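Local coordinates for hypothetical protein yfcE (Escherichia coli, PDB 1SU1), which belongs to the calcineurin-like phosphoesterase superfamily, whose fold packs two mixed beta sheets together, and holds two neighbouring zinc ions, at residues 30-40 with 166-174; 124-135 with 140-151. All coordinates share one frame; numbering follows the deposited sequence.

From the N terminus, strand 27-31 of the first mixed sheet leads into segment 30-40, whose partner 166-174 comes only after 125 further residues, so interaction 1 closes a long loop. Interaction 2 is nested inside that loop: strand 124-128 pairs with strand 146-148, with just four residues separating the segments. Strand 163-167, which runs into segment 166-174, is the next neighbour of strand 146-148, which places both contacts on the second sheet, while interaction 1 ties that sheet to the first. Their centres lie about 18 Å apart, yet they meet at the metal centre, where Asp33 of interaction 1 accepts a probable hydrogen bond from the backbone of His151 in interaction 2.

Interaction 1 (30-40 with 166-174); sequences FASDIHGSLPA and FNPGSVSIP. With ZN (zinc ion), chain F.
The loop after strand 27-31 runs beside the loop leaving strand 163-167, joined by a backbone bond from Val171 N to Ser32 O (3.2 Å) and with Asp33 lying alongside Ser170. The first loop, residues 32-37, carries the Asp-x-His motif of the calcineurin-like phosphoesterases. Asp33 OD1 binds a zinc ion at 1.9 Å and His35 NE2 binds the same ion at 2.2 Å, with His153 as a third ligand; a bond from His35 ND1 to Asn64 O fixes the turn of the imidazole. The other carboxylate oxygen, Asp33 OD2, is held by Ser32 OG, which reaches it from above the carboxylate plane, while a water links it more loosely to Asn167 OD1.

The Ser170 hydroxyl ties the backbone at Asp33 to the 170-173 turn. A chi1 of 176° swings OG away from the Ser170 N, to where it donates to Asp33 O at 2.8 Å and accepts from the N of both Ser172 and Ile173, an ST turn and ST motif on one oxygen. Three bonds thus grip it. Ser172 OG lies 2.9 Å from Ile34 O and within range of Asp33 O as well, while its CB presses tightly on Ser37 CB. Val171 CG2 touches both Ile34 CG1 and Ala40 CB, the latter at the start of helix 38-51.

Toward the strands the contact becomes apolar. Pro168 CG touches Phe30 CB, and Phe166 turns its edge to the face of Phe30 in a T-shaped stack, planes at 73°, with Leu190 against both rings. Between the two ends, a water accepts from Ser32 N at 2.9 Å and donates to Gly169 O at 2.6 Å.

Interaction 2 (124-135 with 140-151); sequences RLFLTHGHLFGP and ALNQNDVLVYGH. With ZN (zinc ion), chain E.
His129 and His151 bring the loops that follow two neighbouring parallel strands into one zinc site, His129 NE2 and His151 ND1 each binding the ion at 2.2 Å, with Asp61 and Asn97 as further ligands. The imidazole planes stand at 65°, rim to rim; His129 NE2 and His151 ND1 approach the ion nearly at a right angle, 3.1 Å apart because both bind the metal. A chi1 of -167° sets His151 CG trans to its backbone N and puts ND1 on the zinc beside His129. His129 is fixed in rotation by ND1 bonding to Leu59 O. Over the centre of the His151 ring sits His131 CB, a CH-pi contact at 4.2 Å from the centroid, while the imidazole of His131 turns away to bond Glu101 of a third subunit.

Behind the site lies the second sheet of the metallophosphoesterase sandwich. Phe126 sends both N and O to strand 146-148, its N to Val146 O at 2.8 Å and its O to Val148 N. Past the strands the pairing shifts, and Gly150 N takes His129 O instead of Thr128 O. Leu125 and Leu127 lie alongside Val146 and Val148 on the face turned to Phe30 of strand 27-31, whereas Phe126 and Leu147 pack on the other face.

At the far end, Asp145 OD1 accepts from Arg124 N at 2.7 Å and OD2 from Asn142 N at 2.8 Å, pinning the carboxylate across the Asn142-Asp145 turn. The extended Arg124 chain bonds Gln117 through NE, and Leu141 CD2 lies over one face of its guanidinium, 3.4 Å from NH1.

Interaction 1 (30-40 with 166-174)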
loop_
_atom_site.group_PDB
_atom_site.type_symbol
_atom_site.label_atom_id
_atom_site.label_comp_id
_atom_site.label_asym_id
_atom_site.label_seq_id
_atom_site.Cartn_x
_atom_site.Cartn_y
_atom_site.Cartn_z
ATOM N N PHE A 30 -4.323 -26.318 -4.477
ATOM C CA PHE A 30 -4.230 -25.210 -3.531
ATOM C C PHE A 30 -3.475 -25.581 -2.260
ATOM O O PHE A 30 -3.676 -26.657 -1.701
ATOM C CB PHE A 30 -5.624 -24.735 -3.106
ATOM C CG PHE A 30 -6.519 -24.350 -4.249
ATOM C CD1 PHE A 30 -7.186 -25.328 -4.985
ATOM C CD2 PHE A 30 -6.701 -23.005 -4.592
ATOM C CE1 PHE A 30 -8.027 -24.974 -6.047
ATOM C CE2 PHE A 30 -7.532 -22.643 -5.647
ATOM C CZ PHE A 30 -8.198 -23.626 -6.378
ATOM N N ALA A 31 -2.617 -24.672 -1.810
ATOM C CA ALA A 31 -1.856 -24.835 -0.580
ATOM C C ALA A 31 -1.949 -23.481 0.137
ATOM O O ALA A 31 -1.808 -22.434 -0.500
ATOM C CB ALA A 31 -0.403 -25.165 -0.896
ATOM N N SER A 32 -2.173 -23.497 1.448
ATOM C CA SER A 32 -2.284 -22.259 2.202
ATOM C C SER A 32 -1.664 -22.336 3.595
ATOM O O SER A 32 -1.547 -23.410 4.179
ATOM C CB SER A 32 -3.762 -21.851 2.326
ATOM O OG SER A 32 -3.894 -20.600 2.993
ATOM N N ASP A 33 -1.270 -21.174 4.114
ATOM C CA ASP A 33 -0.680 -21.042 5.440
ATOM C C ASP A 33 0.438 -22.064 5.720
ATOM O O ASP A 33 0.350 -22.881 6.656
ATOM C CB ASP A 33 -1.793 -21.142 6.488
ATOM C CG ASP A 33 -2.822 -19.996 6.369
ATOM O OD1 ASP A 33 -2.651 -18.932 7.022
ATOM O OD2 ASP A 33 -3.792 -20.149 5.595
ATOM N N ILE A 34 1.480 -21.999 4.895
ATOM C CA ILE A 34 2.656 -22.850 4.993
ATOM C C ILE A 34 3.464 -22.437 6.222
ATOM O O ILE A 34 3.966 -23.286 6.968
ATOM C CB ILE A 34 3.514 -22.697 3.723
ATOM C CG1 ILE A 34 2.673 -23.072 2.495
ATOM C CG2 ILE A 34 4.774 -23.564 3.819
ATOM C CD1 ILE A 34 3.374 -22.858 1.162
ATOM N N HIS A 35 3.581 -21.127 6.429
ATOM C CA HIS A 35 4.296 -20.579 7.580
ATOM C C HIS A 35 5.715 -21.108 7.808
ATOM O O HIS A 35 6.152 -21.258 8.951
ATOM C CB HIS A 35 3.476 -20.797 8.856
ATOM C CG HIS A 35 2.251 -19.936 8.949
ATOM N ND1 HIS A 35 2.311 -18.570 9.134
ATOM C CD2 HIS A 35 0.934 -20.252 8.921
ATOM C CE1 HIS A 35 1.086 -18.083 9.219
ATOM N NE2 HIS A 35 0.233 -19.083 9.094
ATOM N N GLY A 36 6.435 -21.390 6.731
ATOM C CA GLY A 36 7.805 -21.857 6.873
ATOM C C GLY A 36 8.060 -23.340 7.151
ATOM O O GLY A 36 9.209 -23.723 7.357
ATOM N N SER A 37 7.012 -24.163 7.180
ATOM C CA SER A 37 7.156 -25.601 7.434
ATOM C C SER A 37 7.772 -26.337 6.245
ATOM O O SER A 37 7.127 -26.503 5.211
ATOM C CB SER A 37 5.790 -26.218 7.752
ATOM O OG SER A 37 5.904 -27.604 8.016
ATOM N N LEU A 38 9.023 -26.764 6.379
ATOM C CA LEU A 38 9.684 -27.481 5.285
ATOM C C LEU A 38 9.032 -28.839 4.948
ATOM O O LEU A 38 8.881 -29.186 3.775
ATOM C CB LEU A 38 11.172 -27.678 5.603
ATOM C CG LEU A 38 11.998 -28.498 4.602
ATOM C CD1 LEU A 38 11.832 -27.932 3.194
ATOM C CD2 LEU A 38 13.458 -28.480 5.017
ATOM N N PRO A 39 8.634 -29.623 5.970
ATOM C CA PRO A 39 8.006 -30.925 5.679
ATOM C C PRO A 39 6.711 -30.758 4.875
ATOM O O PRO A 39 6.488 -31.456 3.880
ATOM C CB PRO A 39 7.746 -31.519 7.072
ATOM C CG PRO A 39 8.830 -30.893 7.909
ATOM C CD PRO A 39 8.853 -29.459 7.417
ATOM N N ALA A 40 5.854 -29.840 5.310
ATOM C CA ALA A 40 4.607 -29.601 4.595
ATOM C C ALA A 40 4.916 -29.198 3.155
ATOM O O ALA A 40 4.257 -29.644 2.225
ATOM C CB ALA A 40 3.801 -28.515 5.299
ATOM N N PHE A 166 -14.693 -21.768 -0.005
ATOM C CA PHE A 166 -13.721 -22.851 -0.055
ATOM C C PHE A 166 -12.411 -22.422 0.615
ATOM O O PHE A 166 -11.814 -21.414 0.224
ATOM C CB PHE A 166 -13.452 -23.283 -1.501
ATOM C CG PHE A 166 -12.442 -24.401 -1.616
ATOM C CD1 PHE A 166 -12.725 -25.679 -1.118
ATOM C CD2 PHE A 166 -11.198 -24.173 -2.197
ATOM C CE1 PHE A 166 -11.779 -26.707 -1.201
ATOM C CE2 PHE A 166 -10.247 -25.194 -2.284
ATOM C CZ PHE A 166 -10.540 -26.465 -1.785
ATOM N N ASN A 167 -11.985 -23.194 1.620
ATOM C CA ASN A 167 -10.755 -22.949 2.374
ATOM C C ASN A 167 -10.026 -24.289 2.551
ATOM O O ASN A 167 -10.535 -25.175 3.225
ATOM C CB ASN A 167 -11.100 -22.348 3.741
ATOM C CG ASN A 167 -9.867 -21.929 4.534
ATOM O OD1 ASN A 167 -8.759 -22.450 4.328
ATOM N ND2 ASN A 167 -10.063 -20.982 5.471
ATOM N N PRO A 168 -8.812 -24.434 1.969
ATOM C CA PRO A 168 -7.936 -25.630 2.007
ATOM C C PRO A 168 -7.412 -25.943 3.387
ATOM O O PRO A 168 -6.873 -27.018 3.619
ATOM C CB PRO A 168 -6.754 -25.266 1.103
ATOM C CG PRO A 168 -7.317 -24.306 0.164
ATOM C CD PRO A 168 -8.336 -23.480 0.951
ATOM N N GLY A 169 -7.577 -24.996 4.301
ATOM C CA GLY A 169 -7.074 -25.173 5.645
ATOM C C GLY A 169 -5.581 -24.927 5.561
ATOM O O GLY A 169 -5.083 -24.526 4.499
ATOM N N SER A 170 -4.855 -25.177 6.651
ATOM C CA SER A 170 -3.398 -24.983 6.669
ATOM C C SER A 170 -2.660 -26.303 6.440
ATOM O O SER A 170 -3.077 -27.344 6.954
ATOM C CB SER A 170 -2.944 -24.420 8.021
ATOM O OG SER A 170 -1.526 -24.321 8.085
ATOM N N VAL A 171 -1.564 -26.263 5.687
ATOM C CA VAL A 171 -0.783 -27.464 5.433
ATOM C C VAL A 171 0.179 -27.704 6.589
ATOM O O VAL A 171 0.876 -28.707 6.608
ATOM C CB VAL A 171 0.076 -27.353 4.147
ATOM C CG1 VAL A 171 -0.804 -27.285 2.914
ATOM C CG2 VAL A 171 0.977 -26.132 4.233
ATOM N N SER A 172 0.221 -26.788 7.555
ATOM C CA SER A 172 1.154 -26.945 8.660
ATOM C C SER A 172 0.635 -26.715 10.073
ATOM O O SER A 172 1.179 -27.287 11.022
ATOM C CB SER A 172 2.378 -26.055 8.427
ATOM O OG SER A 172 2.102 -24.703 8.735
ATOM N N ILE A 173 -0.396 -25.891 10.235
ATOM C CA ILE A 173 -0.926 -25.639 11.573
ATOM C C ILE A 173 -2.451 -25.644 11.608
ATOM O O ILE A 173 -3.083 -24.635 11.944
ATOM C CB ILE A 173 -0.466 -24.281 12.131
ATOM C CG1 ILE A 173 0.964 -23.980 11.698
ATOM C CG2 ILE A 173 -0.538 -24.305 13.648
ATOM C CD1 ILE A 173 1.439 -22.595 12.098
ATOM N N PRO A 174 -3.067 -26.788 11.281
ATOM C CA PRO A 174 -4.531 -26.852 11.296
ATOM C C PRO A 174 -5.111 -26.572 12.676
ATOM O O PRO A 174 -4.454 -26.810 13.694
ATOM C CB PRO A 174 -4.812 -28.276 10.824
ATOM C CG PRO A 174 -3.637 -29.040 11.384
ATOM C CD PRO A 174 -2.483 -28.121 11.044
HETATM ZN ZN ZN F . -1.854 -18.475 8.663
HETATM O O HOH W 1 -3.689 -25.659 2.553
HETATM O O HOH W 2 -6.746 -21.471 6.160
#

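Interaction 2 (124-135 with 140-151)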
loop_
_atom_site.group_PDB
_atom_site.type_symbol
_atom_site.label_atom_id
_atom_site.label_comp_id
_atom_site.label_asym_id
_atom_site.label_seq_id
_atom_site.Cartn_x
_atom_site.Cartn_y
_atom_site.Cartn_z
ATOM N N ARG A 124 -17.018 -17.776 -11.415
ATOM C CA ARG A 124 -15.816 -17.051 -11.074
ATOM C C ARG A 124 -15.241 -17.451 -9.706
ATOM O O ARG A 124 -15.976 -17.545 -8.723
ATOM C CB ARG A 124 -16.182 -15.573 -11.105
ATOM C CG ARG A 124 -15.167 -14.612 -10.594
ATOM C CD ARG A 124 -15.656 -13.225 -10.948
ATOM N NE ARG A 124 -14.840 -12.198 -10.337
ATOM C CZ ARG A 124 -15.320 -11.256 -9.545
ATOM N NH1 ARG A 124 -16.614 -11.212 -9.276
ATOM N NH2 ARG A 124 -14.500 -10.374 -9.012
ATOM N N LEU A 125 -13.932 -17.697 -9.653
ATOM C CA LEU A 125 -13.268 -18.038 -8.391
ATOM C C LEU A 125 -12.459 -16.827 -7.934
ATOM O O LEU A 125 -11.562 -16.382 -8.642
ATOM C CB LEU A 125 -12.305 -19.227 -8.556
ATOM C CG LEU A 125 -12.785 -20.600 -9.051
ATOM C CD1 LEU A 125 -11.665 -21.618 -8.818
ATOM C CD2 LEU A 125 -14.020 -21.027 -8.311
ATOM N N PHE A 126 -12.767 -16.313 -6.748
ATOM C CA PHE A 126 -12.065 -15.166 -6.194
ATOM C C PHE A 126 -11.021 -15.629 -5.171
ATOM O O PHE A 126 -11.372 -15.996 -4.055
ATOM C CB PHE A 126 -13.076 -14.215 -5.520
ATOM C CG PHE A 126 -12.493 -12.875 -5.119
ATOM C CD1 PHE A 126 -12.570 -11.777 -5.977
ATOM C CD2 PHE A 126 -11.868 -12.715 -3.888
ATOM C CE1 PHE A 126 -12.035 -10.545 -5.616
ATOM C CE2 PHE A 126 -11.326 -11.479 -3.513
ATOM C CZ PHE A 126 -11.411 -10.394 -4.379
ATOM N N LEU A 127 -9.745 -15.565 -5.547
ATOM C CA LEU A 127 -8.632 -15.987 -4.684
ATOM C C LEU A 127 -8.037 -14.863 -3.820
ATOM O O LEU A 127 -7.516 -13.877 -4.348
ATOM C CB LEU A 127 -7.497 -16.591 -5.542
ATOM C CG LEU A 127 -7.866 -17.465 -6.750
ATOM C CD1 LEU A 127 -6.602 -17.800 -7.525
ATOM C CD2 LEU A 127 -8.571 -18.746 -6.290
ATOM N N THR A 128 -8.068 -15.041 -2.499
ATOM C CA THR A 128 -7.519 -14.049 -1.571
ATOM C C THR A 128 -7.072 -14.771 -0.285
ATOM O O THR A 128 -7.532 -15.876 -0.017
ATOM C CB THR A 128 -8.591 -12.961 -1.236
ATOM O OG1 THR A 128 -7.957 -11.830 -0.627
ATOM C CG2 THR A 128 -9.639 -13.517 -0.282
ATOM N N HIS A 129 -6.193 -14.153 0.507
ATOM C CA HIS A 129 -5.710 -14.787 1.729
ATOM C C HIS A 129 -6.746 -14.915 2.836
ATOM O O HIS A 129 -6.838 -15.960 3.499
ATOM C CB HIS A 129 -4.493 -14.060 2.303
ATOM C CG HIS A 129 -3.943 -14.706 3.541
ATOM N ND1 HIS A 129 -3.284 -15.922 3.522
ATOM C CD2 HIS A 129 -3.982 -14.328 4.843
ATOM C CE1 HIS A 129 -2.943 -16.260 4.751
ATOM N NE2 HIS A 129 -3.354 -15.309 5.573
ATOM N N GLY A 130 -7.500 -13.845 3.076
ATOM C CA GLY A 130 -8.510 -13.912 4.113
ATOM C C GLY A 130 -8.506 -12.786 5.123
ATOM O O GLY A 130 -9.460 -12.652 5.896
ATOM N N HIS A 131 -7.458 -11.969 5.137
ATOM C CA HIS A 131 -7.422 -10.864 6.095
ATOM C C HIS A 131 -7.988 -9.552 5.527
ATOM O O HIS A 131 -8.327 -8.652 6.284
ATOM C CB HIS A 131 -5.990 -10.649 6.613
ATOM C CG HIS A 131 -5.001 -10.292 5.549
ATOM N ND1 HIS A 131 -4.835 -11.045 4.405
ATOM C CD2 HIS A 131 -4.095 -9.288 5.473
ATOM C CE1 HIS A 131 -3.864 -10.521 3.674
ATOM N NE2 HIS A 131 -3.398 -9.454 4.301
ATOM N N LEU A 132 -8.076 -9.454 4.201
ATOM C CA LEU A 132 -8.615 -8.267 3.531
ATOM C C LEU A 132 -10.083 -8.554 3.207
ATOM O O LEU A 132 -10.979 -7.831 3.629
ATOM C CB LEU A 132 -7.830 -7.985 2.245
ATOM C CG LEU A 132 -6.299 -7.937 2.377
ATOM C CD1 LEU A 132 -5.658 -7.737 1.015
ATOM C CD2 LEU A 132 -5.888 -6.829 3.330
ATOM N N PHE A 133 -10.317 -9.612 2.442
ATOM C CA PHE A 133 -11.668 -10.049 2.096
ATOM C C PHE A 133 -11.801 -11.458 2.675
ATOM O O PHE A 133 -10.828 -12.207 2.720
ATOM C CB PHE A 133 -11.862 -10.102 0.577
ATOM C CG PHE A 133 -12.150 -8.768 -0.045
ATOM C CD1 PHE A 133 -13.245 -8.010 0.373
ATOM C CD2 PHE A 133 -11.340 -8.277 -1.059
ATOM C CE1 PHE A 133 -13.527 -6.780 -0.214
ATOM C CE2 PHE A 133 -11.614 -7.041 -1.659
ATOM C CZ PHE A 133 -12.708 -6.293 -1.235
ATOM N N GLY A 134 -12.999 -11.815 3.118
ATOM C CA GLY A 134 -13.194 -13.131 3.687
ATOM C C GLY A 134 -14.627 -13.385 4.095
ATOM O O GLY A 134 -15.521 -12.627 3.722
ATOM N N PRO A 135 -14.877 -14.449 4.874
ATOM C CA PRO A 135 -16.208 -14.839 5.358
ATOM C C PRO A 135 -16.968 -13.708 6.048
ATOM O O PRO A 135 -18.196 -13.643 5.984
ATOM C CB PRO A 135 -15.903 -15.980 6.328
ATOM C CG PRO A 135 -14.678 -16.575 5.761
ATOM C CD PRO A 135 -13.850 -15.378 5.379
ATOM N N ALA A 140 -17.675 -8.347 -3.720
ATOM C CA ALA A 140 -18.927 -8.378 -4.460
ATOM C C ALA A 140 -18.817 -9.537 -5.440
ATOM O O ALA A 140 -17.894 -9.589 -6.244
ATOM C CB ALA A 140 -19.135 -7.057 -5.207
ATOM N N LEU A 141 -19.753 -10.473 -5.375
ATOM C CA LEU A 141 -19.714 -11.632 -6.264
ATOM C C LEU A 141 -21.092 -11.981 -6.793
ATOM O O LEU A 141 -22.103 -11.640 -6.187
ATOM C CB LEU A 141 -19.122 -12.854 -5.525
ATOM C CG LEU A 141 -17.680 -12.721 -5.022
ATOM C CD1 LEU A 141 -17.332 -13.891 -4.103
ATOM C CD2 LEU A 141 -16.736 -12.672 -6.209
ATOM N N ASN A 142 -21.120 -12.677 -7.922
ATOM C CA ASN A 142 -22.372 -13.091 -8.534
ATOM C C ASN A 142 -22.815 -14.422 -7.940
ATOM O O ASN A 142 -22.050 -15.074 -7.230
ATOM C CB ASN A 142 -22.195 -13.248 -10.040
ATOM C CG ASN A 142 -23.507 -13.183 -10.785
ATOM O OD1 ASN A 142 -23.572 -13.488 -11.973
ATOM N ND2 ASN A 142 -24.562 -12.770 -10.091
ATOM N N GLN A 143 -24.046 -14.825 -8.236
ATOM C CA GLN A 143 -24.578 -16.080 -7.728
ATOM C C GLN A 143 -23.793 -17.245 -8.335
ATOM O O GLN A 143 -23.491 -17.246 -9.532
ATOM C CB GLN A 143 -26.067 -16.200 -8.075
ATOM C CG GLN A 143 -26.826 -17.208 -7.211
ATOM C CD GLN A 143 -28.307 -17.298 -7.564
ATOM O OE1 GLN A 143 -28.668 -17.673 -8.683
ATOM N NE2 GLN A 143 -29.170 -16.954 -6.606
ATOM N N ASN A 144 -23.449 -18.221 -7.494
ATOM C CA ASN A 144 -22.691 -19.401 -7.917
ATOM C C ASN A 144 -21.197 -19.163 -8.105
ATOM O O ASN A 144 -20.519 -19.969 -8.748
ATOM C CB ASN A 144 -23.280 -20.005 -9.197
ATOM C CG ASN A 144 -24.589 -20.741 -8.948
ATOM O OD1 ASN A 144 -25.196 -20.625 -7.876
ATOM N ND2 ASN A 144 -25.031 -21.505 -9.940
ATOM N N ASP A 145 -20.688 -18.054 -7.563
ATOM C CA ASP A 145 -19.255 -17.775 -7.633
ATOM C C ASP A 145 -18.629 -18.383 -6.375
ATOM O O ASP A 145 -19.338 -18.774 -5.445
ATOM C CB ASP A 145 -18.957 -16.264 -7.668
ATOM C CG ASP A 145 -19.078 -15.668 -9.061
ATOM O OD1 ASP A 145 -18.962 -16.411 -10.057
ATOM O OD2 ASP A 145 -19.267 -14.439 -9.154
ATOM N N VAL A 146 -17.304 -18.442 -6.336
ATOM C CA VAL A 146 -16.628 -19.022 -5.185
ATOM C C VAL A 146 -15.624 -18.117 -4.488
ATOM O O VAL A 146 -14.720 -17.587 -5.124
ATOM C CB VAL A 146 -15.865 -20.323 -5.590
ATOM C CG1 VAL A 146 -15.295 -21.000 -4.349
ATOM C CG2 VAL A 146 -16.795 -21.273 -6.357
ATOM N N LEU A 147 -15.771 -17.951 -3.178
ATOM C CA LEU A 147 -14.796 -17.177 -2.423
ATOM C C LEU A 147 -13.740 -18.192 -1.944
ATOM O O LEU A 147 -14.044 -19.069 -1.130
ATOM C CB LEU A 147 -15.437 -16.504 -1.208
ATOM C CG LEU A 147 -14.416 -15.931 -0.205
ATOM C CD1 LEU A 147 -13.653 -14.777 -0.833
ATOM C CD2 LEU A 147 -15.129 -15.464 1.057
ATOM N N VAL A 148 -12.518 -18.087 -2.461
ATOM C CA VAL A 148 -11.430 -18.996 -2.087
ATOM C C VAL A 148 -10.433 -18.288 -1.166
ATOM O O VAL A 148 -9.764 -17.338 -1.585
ATOM C CB VAL A 148 -10.667 -19.502 -3.342
ATOM C CG1 VAL A 148 -9.524 -20.414 -2.923
ATOM C CG2 VAL A 148 -11.616 -20.235 -4.283
ATOM N N TYR A 149 -10.311 -18.766 0.073
ATOM C CA TYR A 149 -9.409 -18.149 1.053
ATOM C C TYR A 149 -8.750 -19.111 2.065
ATOM O O TYR A 149 -9.153 -20.277 2.199
ATOM C CB TYR A 149 -10.184 -17.123 1.860
ATOM C CG TYR A 149 -11.250 -17.749 2.728
ATOM C CD1 TYR A 149 -12.382 -18.340 2.163
ATOM C CD2 TYR A 149 -11.112 -17.784 4.120
ATOM C CE1 TYR A 149 -13.355 -18.957 2.964
ATOM C CE2 TYR A 149 -12.079 -18.396 4.924
ATOM C CZ TYR A 149 -13.194 -18.976 4.339
ATOM O OH TYR A 149 -14.151 -19.556 5.144
ATOM N N GLY A 150 -7.766 -18.583 2.799
ATOM C CA GLY A 150 -7.064 -19.340 3.828
ATOM C C GLY A 150 -7.154 -18.582 5.146
ATOM O O GLY A 150 -8.243 -18.314 5.642
ATOM N N HIS A 151 -6.010 -18.253 5.731
ATOM C CA HIS A 151 -5.955 -17.467 6.965
ATOM C C HIS A 151 -6.541 -18.005 8.275
ATOM O O HIS A 151 -5.929 -17.829 9.337
ATOM C CB HIS A 151 -6.557 -16.069 6.715
ATOM C CG HIS A 151 -6.274 -15.093 7.817
ATOM N ND1 HIS A 151 -4.994 -14.745 8.186
ATOM C CD2 HIS A 151 -7.104 -14.424 8.650
ATOM C CE1 HIS A 151 -5.045 -13.903 9.204
ATOM N NE2 HIS A 151 -6.312 -13.692 9.506
HETATM ZN ZN ZN E . -2.892 -15.334 7.719
HETATM O O HOH W 3 -18.668 -12.754 -11.396
#